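Local coordinates for protein Nrps/pks (Streptomyces albus, PDB 4OPF) that probably serves as a ketosynthase domain of the "AT-less" hybrid peptide-polyketide assembly line that makes oxazolomycin, at residues P302-I305 against E306-I310; A141-S144 against H145-L149; K233-A236 against A237-A241; A163-A166 against L167-A171. All coordinates share one frame; numbering follows the deposited sequence.

Contact 1: P302-I305 against E306-I310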
loop_
_atom_site.group_PDB
_atom_site.type_symbol
_atom_site.label_atom_id
_atom_site.label_comp_id
_atom_site.label_asym_id
_atom_site.label_seq_id
_atom_site.Cartn_x
_atom_site.Cartn_y
_atom_site.Cartn_z
ATOM N N PRO A 302 -24.037 11.497 8.432
ATOM C CA PRO A 302 -23.203 11.066 7.321
ATOM C C PRO A 302 -24.024 10.555 6.141
ATOM O O PRO A 302 -23.616 10.749 5.014
ATOM C CB PRO A 302 -22.330 9.962 7.905
ATOM C CG PRO A 302 -22.837 9.717 9.267
ATOM C CD PRO A 302 -23.667 10.868 9.700
ATOM N N ASP A 303 -25.190 9.947 6.375
ATOM C CA ASP A 303 -25.983 9.454 5.272
ATOM C C ASP A 303 -26.506 10.616 4.426
ATOM O O ASP A 303 -26.522 10.569 3.189
ATOM C CB ASP A 303 -27.160 8.641 5.794
ATOM C CG ASP A 303 -26.754 7.229 6.322
ATOM O OD1 ASP A 303 -25.606 6.768 6.101
ATOM O OD2 ASP A 303 -27.629 6.595 6.977
ATOM N N LEU A 304 -26.965 11.660 5.088
ATOM C CA LEU A 304 -27.430 12.829 4.374
ATOM C C LEU A 304 -26.305 13.494 3.580
ATOM O O LEU A 304 -26.475 13.907 2.448
ATOM C CB LEU A 304 -27.996 13.822 5.372
ATOM C CG LEU A 304 -28.490 15.124 4.773
ATOM C CD1 LEU A 304 -29.643 14.826 3.820
ATOM C CD2 LEU A 304 -28.885 16.101 5.887
ATOM N N ILE A 305 -25.153 13.622 4.206
ATOM C CA ILE A 305 -23.975 14.144 3.536
ATOM C C ILE A 305 -23.659 13.328 2.290
ATOM O O ILE A 305 -23.399 13.901 1.193
ATOM C CB ILE A 305 -22.780 14.198 4.498
ATOM C CG1 ILE A 305 -22.995 15.398 5.437
ATOM C CG2 ILE A 305 -21.463 14.265 3.731
ATOM C CD1 ILE A 305 -22.074 15.404 6.630
ATOM N N GLU A 306 -23.717 12.014 2.434
ATOM C CA GLU A 306 -23.440 11.151 1.301
ATOM C C GLU A 306 -24.400 11.379 0.156
ATOM O O GLU A 306 -23.972 11.447 -0.999
ATOM C CB GLU A 306 -23.380 9.648 1.656
ATOM C CG GLU A 306 -23.097 8.842 0.402
ATOM C CD GLU A 306 -22.888 7.309 0.569
ATOM O OE1 GLU A 306 -23.400 6.739 1.590
ATOM O OE2 GLU A 306 -22.242 6.688 -0.375
ATOM N N LEU A 307 -25.690 11.436 0.447
ATOM C CA LEU A 307 -26.694 11.620 -0.610
ATOM C C LEU A 307 -26.536 12.976 -1.351
ATOM O O LEU A 307 -26.634 13.046 -2.548
ATOM C CB LEU A 307 -28.097 11.559 -0.021
ATOM C CG LEU A 307 -28.536 10.182 0.493
ATOM C CD1 LEU A 307 -29.929 10.343 1.034
ATOM C CD2 LEU A 307 -28.559 9.099 -0.543
ATOM N N LYS A 308 -26.239 14.031 -0.626
ATOM C CA LYS A 308 -25.987 15.325 -1.255
ATOM C C LYS A 308 -24.725 15.300 -2.062
ATOM O O LYS A 308 -24.654 15.925 -3.094
ATOM C CB LYS A 308 -25.871 16.407 -0.195
ATOM C CG LYS A 308 -27.210 16.653 0.484
ATOM C CD LYS A 308 -27.100 17.768 1.520
ATOM C CE LYS A 308 -28.460 18.014 2.188
ATOM N NZ LYS A 308 -28.413 18.985 3.330
ATOM N N ALA A 309 -23.717 14.558 -1.619
ATOM C CA ALA A 309 -22.461 14.537 -2.362
ATOM C C ALA A 309 -22.612 13.756 -3.673
ATOM O O ALA A 309 -22.081 14.169 -4.741
ATOM C CB ALA A 309 -21.353 13.920 -1.506
ATOM N N ILE A 310 -23.302 12.610 -3.608
ATOM C CA ILE A 310 -23.708 11.892 -4.844
ATOM C C ILE A 310 -24.476 12.787 -5.852
ATOM O O ILE A 310 -24.092 12.881 -7.024
ATOM C CB ILE A 310 -24.531 10.653 -4.520
ATOM C CG1 ILE A 310 -23.584 9.645 -3.825
ATOM C CG2 ILE A 310 -25.111 10.038 -5.814
ATOM C CD1 ILE A 310 -24.323 8.514 -3.124
HETATM O O HOH W 1 -23.401 7.164 4.214
#

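Contact 2: A141-S144 against H145-L149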
loop_
_atom_site.group_PDB
_atom_site.type_symbol
_atom_site.label_atom_id
_atom_site.label_comp_id
_atom_site.label_asym_id
_atom_site.label_seq_id
_atom_site.Cartn_x
_atom_site.Cartn_y
_atom_site.Cartn_z
ATOM N N ALA A 141 1.301 -12.391 2.532
ATOM C CA ALA A 141 2.537 -13.219 2.357
ATOM C C ALA A 141 2.226 -14.703 2.326
ATOM O O ALA A 141 2.878 -15.421 1.574
ATOM C CB ALA A 141 3.582 -12.969 3.460
ATOM N N ASN A 142 1.239 -15.164 3.090
ATOM C CA ASN A 142 0.845 -16.560 2.983
ATOM C C ASN A 142 0.396 -16.927 1.612
ATOM O O ASN A 142 0.669 -18.003 1.168
ATOM C CB ASN A 142 -0.305 -16.891 3.899
ATOM C CG ASN A 142 0.149 -17.129 5.286
ATOM O OD1 ASN A 142 1.110 -17.840 5.493
ATOM N ND2 ASN A 142 -0.538 -16.554 6.251
ATOM N N LEU A 143 -0.295 -16.015 0.930
ATOM C CA LEU A 143 -0.792 -16.307 -0.377
ATOM C C LEU A 143 0.352 -16.352 -1.366
ATOM O O LEU A 143 0.434 -17.245 -2.211
ATOM C CB LEU A 143 -1.850 -15.295 -0.819
ATOM C CG LEU A 143 -3.071 -15.144 0.067
ATOM C CD1 LEU A 143 -4.049 -14.124 -0.467
ATOM C CD2 LEU A 143 -3.779 -16.452 0.195
ATOM N N SER A 144 1.223 -15.363 -1.283
ATOM C CA SER A 144 2.367 -15.293 -2.175
ATOM C C SER A 144 3.235 -16.521 -1.973
ATOM O O SER A 144 3.775 -17.049 -2.951
ATOM C CB SER A 144 3.188 -14.045 -1.905
ATOM O OG SER A 144 2.413 -12.882 -2.190
ATOM N N HIS A 145 3.408 -16.945 -0.732
ATOM C CA HIS A 145 4.235 -18.100 -0.454
ATOM C C HIS A 145 3.585 -19.383 -0.994
ATOM O O HIS A 145 4.209 -20.117 -1.744
ATOM C CB HIS A 145 4.496 -18.237 1.052
ATOM C CG HIS A 145 5.298 -19.438 1.408
ATOM N ND1 HIS A 145 4.731 -20.610 1.847
ATOM C CD2 HIS A 145 6.635 -19.658 1.375
ATOM C CE1 HIS A 145 5.680 -21.498 2.084
ATOM N NE2 HIS A 145 6.842 -20.941 1.794
ATOM N N HIS A 146 2.313 -19.605 -0.689
ATOM C CA HIS A 146 1.693 -20.849 -1.046
ATOM C C HIS A 146 1.518 -21.002 -2.552
ATOM O O HIS A 146 1.748 -22.069 -3.053
ATOM C CB HIS A 146 0.341 -21.079 -0.395
ATOM C CG HIS A 146 -0.355 -22.285 -0.969
ATOM N ND1 HIS A 146 0.020 -23.590 -0.659
ATOM C CD2 HIS A 146 -1.308 -22.392 -1.934
ATOM C CE1 HIS A 146 -0.717 -24.435 -1.366
ATOM N NE2 HIS A 146 -1.521 -23.736 -2.156
ATOM N N PHE A 147 1.113 -19.948 -3.263
ATOM C CA PHE A 147 0.900 -20.023 -4.683
ATOM C C PHE A 147 2.129 -19.629 -5.496
ATOM O O PHE A 147 2.079 -19.671 -6.724
ATOM C CB PHE A 147 -0.292 -19.139 -5.027
ATOM C CG PHE A 147 -1.597 -19.643 -4.472
ATOM C CD1 PHE A 147 -2.213 -20.758 -5.041
ATOM C CD2 PHE A 147 -2.205 -19.035 -3.402
ATOM C CE1 PHE A 147 -3.429 -21.229 -4.557
ATOM C CE2 PHE A 147 -3.429 -19.483 -2.942
ATOM C CZ PHE A 147 -4.038 -20.580 -3.525
ATOM N N ASP A 148 3.227 -19.280 -4.812
ATOM C CA ASP A 148 4.526 -18.865 -5.419
ATOM C C ASP A 148 4.356 -17.644 -6.387
ATOM O O ASP A 148 4.774 -17.675 -7.541
ATOM C CB ASP A 148 5.145 -20.016 -6.153
ATOM C CG ASP A 148 6.607 -19.772 -6.532
ATOM O OD1 ASP A 148 7.366 -18.924 -5.926
ATOM O OD2 ASP A 148 7.031 -20.517 -7.426
ATOM N N LEU A 149 3.685 -16.616 -5.899
ATOM C CA LEU A 149 3.424 -15.411 -6.654
ATOM C C LEU A 149 4.543 -14.433 -6.336
ATOM O O LEU A 149 5.004 -14.372 -5.211
ATOM C CB LEU A 149 2.088 -14.895 -6.231
ATOM C CG LEU A 149 0.947 -15.931 -6.365
ATOM C CD1 LEU A 149 -0.333 -15.249 -5.938
ATOM C CD2 LEU A 149 0.839 -16.395 -7.798
#

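Contact 3: K233-A236 against A237-A241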
loop_
_atom_site.group_PDB
_atom_site.type_symbol
_atom_site.label_atom_id
_atom_site.label_comp_id
_atom_site.label_asym_id
_atom_site.label_seq_id
_atom_site.Cartn_x
_atom_site.Cartn_y
_atom_site.Cartn_z
ATOM N N LYS A 233 -6.463 -8.562 -14.358
ATOM C CA LYS A 233 -5.443 -8.414 -15.412
ATOM C C LYS A 233 -5.796 -7.178 -16.273
ATOM O O LYS A 233 -6.962 -6.827 -16.393
ATOM C CB LYS A 233 -5.497 -9.597 -16.366
ATOM C CG LYS A 233 -4.971 -10.891 -15.820
ATOM C CD LYS A 233 -5.142 -12.077 -16.775
ATOM C CE LYS A 233 -4.255 -11.969 -17.991
ATOM N NZ LYS A 233 -4.016 -13.357 -18.487
ATOM N N PRO A 234 -4.835 -6.625 -16.976
ATOM C CA PRO A 234 -5.165 -5.559 -17.930
ATOM C C PRO A 234 -6.142 -6.108 -18.986
ATOM O O PRO A 234 -5.999 -7.271 -19.429
ATOM C CB PRO A 234 -3.799 -5.249 -18.579
ATOM C CG PRO A 234 -2.761 -5.752 -17.593
ATOM C CD PRO A 234 -3.409 -6.992 -17.028
ATOM N N LEU A 235 -7.161 -5.338 -19.325
ATOM C CA LEU A 235 -8.195 -5.819 -20.273
ATOM C C LEU A 235 -7.631 -6.331 -21.600
ATOM O O LEU A 235 -8.042 -7.381 -22.078
ATOM C CB LEU A 235 -9.219 -4.747 -20.547
ATOM C CG LEU A 235 -10.354 -5.089 -21.516
ATOM C CD1 LEU A 235 -11.157 -6.290 -21.033
ATOM C CD2 LEU A 235 -11.312 -3.897 -21.710
ATOM N N ALA A 236 -6.695 -5.617 -22.218
ATOM C CA ALA A 236 -6.189 -6.103 -23.520
ATOM C C ALA A 236 -5.505 -7.446 -23.362
ATOM O O ALA A 236 -5.636 -8.314 -24.227
ATOM C CB ALA A 236 -5.246 -5.089 -24.149
ATOM N N ALA A 237 -4.823 -7.666 -22.232
ATOM C CA ALA A 237 -4.162 -8.953 -22.000
ATOM C C ALA A 237 -5.200 -10.064 -21.788
ATOM O O ALA A 237 -5.047 -11.179 -22.308
ATOM C CB ALA A 237 -3.181 -8.890 -20.813
ATOM N N ALA A 238 -6.252 -9.763 -21.043
ATOM C CA ALA A 238 -7.314 -10.743 -20.817
ATOM C C ALA A 238 -7.982 -11.141 -22.147
ATOM O O ALA A 238 -8.286 -12.309 -22.373
ATOM C CB ALA A 238 -8.356 -10.166 -19.922
ATOM N N GLU A 239 -8.232 -10.154 -23.000
ATOM C CA GLU A 239 -8.907 -10.401 -24.279
ATOM C C GLU A 239 -8.042 -11.241 -25.183
ATOM O O GLU A 239 -8.501 -12.246 -25.683
ATOM C CB GLU A 239 -9.376 -9.092 -24.942
ATOM C CG GLU A 239 -10.675 -8.648 -24.298
ATOM C CD GLU A 239 -11.163 -7.279 -24.716
ATOM O OE1 GLU A 239 -10.368 -6.508 -25.324
ATOM O OE2 GLU A 239 -12.357 -6.979 -24.411
ATOM N N ALA A 240 -6.778 -10.896 -25.305
ATOM C CA ALA A 240 -5.836 -11.747 -26.036
ATOM C C ALA A 240 -5.705 -13.167 -25.484
ATOM O O ALA A 240 -5.526 -14.091 -26.253
ATOM C CB ALA A 240 -4.453 -11.115 -26.108
ATOM N N ALA A 241 -5.792 -13.379 -24.176
ATOM C CA ALA A 241 -5.621 -14.744 -23.693
ATOM C C ALA A 241 -6.899 -15.542 -23.690
ATOM O O ALA A 241 -6.892 -16.690 -23.307
ATOM C CB ALA A 241 -5.004 -14.754 -22.302
#

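Contact 4: A163-A166 against L167-A171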
loop_
_atom_site.group_PDB
_atom_site.type_symbol
_atom_site.label_atom_id
_atom_site.label_comp_id
_atom_site.label_asym_id
_atom_site.label_seq_id
_atom_site.Cartn_x
_atom_site.Cartn_y
_atom_site.Cartn_z
ATOM N N ALA A 163 -10.467 -2.982 1.459
ATOM C CA ALA A 163 -10.454 -3.732 0.192
ATOM C C ALA A 163 -10.424 -2.849 -1.054
ATOM O O ALA A 163 -9.811 -3.221 -2.066
ATOM C CB ALA A 163 -11.634 -4.697 0.105
ATOM N N LEU A 164 -11.093 -1.696 -1.004
ATOM C CA LEU A 164 -10.966 -0.701 -2.057
ATOM C C LEU A 164 -9.606 -0.049 -2.094
ATOM O O LEU A 164 -9.075 0.256 -3.192
ATOM C CB LEU A 164 -12.045 0.382 -1.964
ATOM C CG LEU A 164 -13.486 -0.050 -2.191
ATOM C CD1 LEU A 164 -14.383 1.160 -2.387
ATOM C CD2 LEU A 164 -13.565 -0.812 -3.468
ATOM N N VAL A 165 -8.991 0.157 -0.948
ATOM C CA VAL A 165 -7.619 0.671 -0.967
ATOM C C VAL A 165 -6.679 -0.362 -1.552
ATOM O O VAL A 165 -5.782 -0.047 -2.348
ATOM C CB VAL A 165 -7.191 1.095 0.447
ATOM C CG1 VAL A 165 -5.746 1.484 0.490
ATOM C CG2 VAL A 165 -8.056 2.259 0.892
ATOM N N ALA A 166 -6.894 -1.636 -1.192
ATOM C CA ALA A 166 -6.083 -2.738 -1.809
ATOM C C ALA A 166 -6.317 -2.773 -3.326
ATOM O O ALA A 166 -5.397 -2.903 -4.120
ATOM C CB ALA A 166 -6.486 -4.104 -1.176
ATOM N N LEU A 167 -7.564 -2.625 -3.740
ATOM C CA LEU A 167 -7.886 -2.519 -5.191
ATOM C C LEU A 167 -7.149 -1.358 -5.939
ATOM O O LEU A 167 -6.656 -1.504 -7.051
ATOM C CB LEU A 167 -9.427 -2.425 -5.364
ATOM C CG LEU A 167 -9.902 -2.417 -6.814
ATOM C CD1 LEU A 167 -9.519 -3.694 -7.515
ATOM C CD2 LEU A 167 -11.422 -2.277 -6.840
ATOM N N HIS A 168 -7.024 -0.227 -5.270
ATOM C CA HIS A 168 -6.307 0.913 -5.769
ATOM C C HIS A 168 -4.805 0.587 -5.891
ATOM O O HIS A 168 -4.194 0.944 -6.899
ATOM C CB HIS A 168 -6.534 2.055 -4.807
ATOM C CG HIS A 168 -5.867 3.322 -5.191
ATOM N ND1 HIS A 168 -4.897 3.910 -4.414
ATOM C CD2 HIS A 168 -5.971 4.086 -6.304
ATOM C CE1 HIS A 168 -4.479 5.019 -4.989
ATOM N NE2 HIS A 168 -5.102 5.139 -6.150
ATOM N N HIS A 169 -4.212 -0.063 -4.891
ATOM C CA HIS A 169 -2.763 -0.434 -5.027
ATOM C C HIS A 169 -2.637 -1.402 -6.205
ATOM O O HIS A 169 -1.772 -1.262 -7.004
ATOM C CB HIS A 169 -2.280 -1.145 -3.784
ATOM C CG HIS A 169 -2.164 -0.281 -2.577
ATOM N ND1 HIS A 169 -1.731 1.027 -2.621
ATOM C CD2 HIS A 169 -2.392 -0.551 -1.278
ATOM C CE1 HIS A 169 -1.750 1.540 -1.403
ATOM N NE2 HIS A 169 -2.159 0.607 -0.573
ATOM N N ALA A 170 -3.587 -2.331 -6.378
ATOM C CA ALA A 170 -3.486 -3.254 -7.481
ATOM C C ALA A 170 -3.581 -2.524 -8.827
ATOM O O ALA A 170 -2.786 -2.788 -9.758
ATOM C CB ALA A 170 -4.543 -4.310 -7.404
ATOM N N ALA A 171 -4.544 -1.639 -8.955
ATOM C CA ALA A 171 -4.714 -0.883 -10.224
ATOM C C ALA A 171 -3.477 -0.041 -10.554
ATOM O O ALA A 171 -3.051 0.007 -11.702
ATOM C CB ALA A 171 -5.912 0.026 -10.107
#

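Contact 1: P302-I305 against E306-I310
Leu304 and Lys308, one helical turn apart, cover each other at the surface of the helix. The lysine chain is extended and runs back across the leucine, the two meeting obliquely. Its CE lies 3.8 Å from Leu304 CD1, and its NZ passes 3.9 Å from Leu304 CD2, so both leucine methyls meet the far end of the lysine. With CG anti to the backbone N (chi1 178°), Leu304 swings its isobutyl group out to where that chain passes. An alanine here is likely to leave the CE end of Lys308 without its apolar support and the ammonium group freer to swing.

Glu306 lies one turn on from Pro302: Glu306 N donates to Pro302 O at 2.9 Å, and Glu306 CB sits 3.5 Å from that same oxygen. Its extended chain carries the carboxylate beside that of Asp303, with 5.0 Å between Glu306 OE1 and Asp303 OD1. A water bridges the gap, giving a hydrogen to each of these two oxygens. Backbone amides supply further donors, Asn295 and Ala296 to Glu306 and Gly298 to Asp303, and probably offset the closeness of two like charges.

Ile305 contributes mainly its carbonyl, whose oxygen accepts from Ala309 N at 2.9 Å and is grazed by Ala309 CB at 3.4 Å. Helix 300-314 connects strands 291-293 and 322-325 in a beta-alpha-beta unit; Ile305, Ala309 and Ile310 pack on helix 268-282, while Glu306 reaches strand 390-396.

Contact 2: A141-S144 against H145-L149
Ser144 and Leu149 close a Schellman motif at the C-terminal end of helix 138-147. Leu149 N reaches back to Ser144 O at 3.0 Å, in the carbonyl plane on a lone pair, Asp148 N makes a weak bond to His145 O (3.3 Å), and the positive phi (57°) of Asp148 makes the turn possible. The reversal also brings Leu149 CB to within 4.1 Å of Ser144 CA, folding the leucine back against the last turn.

One residue back, Leu143 O takes a nearly straight bond from Phe147 N (168° at the hydrogen). With Phe147 CG anti to the carbonyl carbon (chi1 -67°), the ring brings its edge to the same oxygen, which lies near the ring plane and 3.4 Å from Phe147 CD2; Leu143 CD2 approaches the ring loosely.

Further out, Leu143 and Leu149 both pack on strand 107-112, and Ser144 OG is hydrogen-bonded to Ser153 OG. Arg259 of the second subunit binds the helix end, taking the carbonyl oxygens of His145 and His146 with its guanidinium group and Asp148 OD1 with its backbone N, so the motif is part of the dimer interface. His146 points an edge at Phe147, its CD2 standing 3.4 Å above the phenyl plane, over the centre.

Contact 3: K233-A236 against A237-A241
Leu235 and Glu239 cross obliquely, one turn apart on helix 235-241. The glutamate chain is extended, and its carboxylate comes up against the leucine's branch: Glu239 OE2 is 3.7 Å from Leu235 CD1. Chi1 of 180° turns the leucine's CG away from its own backbone N, which leads the two chains together. Beneath them, Glu239 N donates to Leu235 O at 2.9 Å, nearly along the C=O axis.

Lys233 approaches a different part of the helix. Its chain bends at chi3 (69°), bringing CE within 4.3 Å of Ala237 CB and NZ within 4.2 Å of Ala241 CB. The end of the chain thus passes the methyls of Ala237 and Ala241 while NZ forms a salt bridge with Asp243 just beyond.

Pro234 occupies the N-cap position. Its carbonyl oxygen accepts from Ala238 N at 3.0 Å, and its ring CD faces Ala237 CB at 4.2 Å. The chain here passes from strand 226-234 straight into helix 235-241, with Leu235 and Ala238 resting on strand 9-17; strand 247-256, which follows, flanks that strand on its other side.

Contact 4: A163-A166 against L167-A171
The imidazole of His169 has the carbonyl oxygen of Val165 over one face, 3.5 Å above the ring plane and displaced toward the rim. At the far end of the ring, His169 NE2 meets Val165 CG1 at 3.8 Å. The two side chains lie side by side and point the same way, an arrangement set by the histidine's CG standing anti to its carbonyl carbon (chi1 -70°) and the valine's CG1 anti to its backbone N (chi1 174°). The oxygen facing the ring, Val165 O, is also the acceptor for His169 N at 3.0 Å, and His168 CB approaches it to 3.3 Å.

Leu164, which packs on helix 338-352, touches Leu167 methyl to methyl, CD2 to CD2 at 4.3 Å, and Leu167 reaches strands 181-188 and 247-256. Leu167 N donates to Ala163 O at 2.9 Å.

Both imidazoles look to the second subunit: His169 stacks on His169 of that subunit, and His168 NE2 is hydrogen-bonded to Asp178 of it. The helix thus serves both the thiolase-type core and the dimer interface. Replacing His169 by an alanine would probably open a gap beside Val165 CG1 and abolish the ring stack across the interface. Chemically the two histidines differ: the carboxylate beside His168 would tend to stabilise a proton on it, whereas His169 NE2 is buried with no polar partner, a setting that probably disfavours a charged ring.

From the N terminus the order is contact 2, contact 4, contact 3, contact 1, strictly in series. Each lies within one continuous stretch, so none closes a long loop and none nests in or crosses another. Contacts 2 and 4, on successive helices joined through strand 153-156, have centres about 18 Å apart and both reach the second subunit. Contact 3 then forms the junction of strand 226-234 and helix 235-241 at the surface, its nearest atoms about 8 Å from contact 4. Contact 1 comes last, on the opposite side of the chain's centre from contact 2, with about 40 Å between their centres. Contact 4 is the most central; all four border the same mixed sheet of the ketosynthase fold.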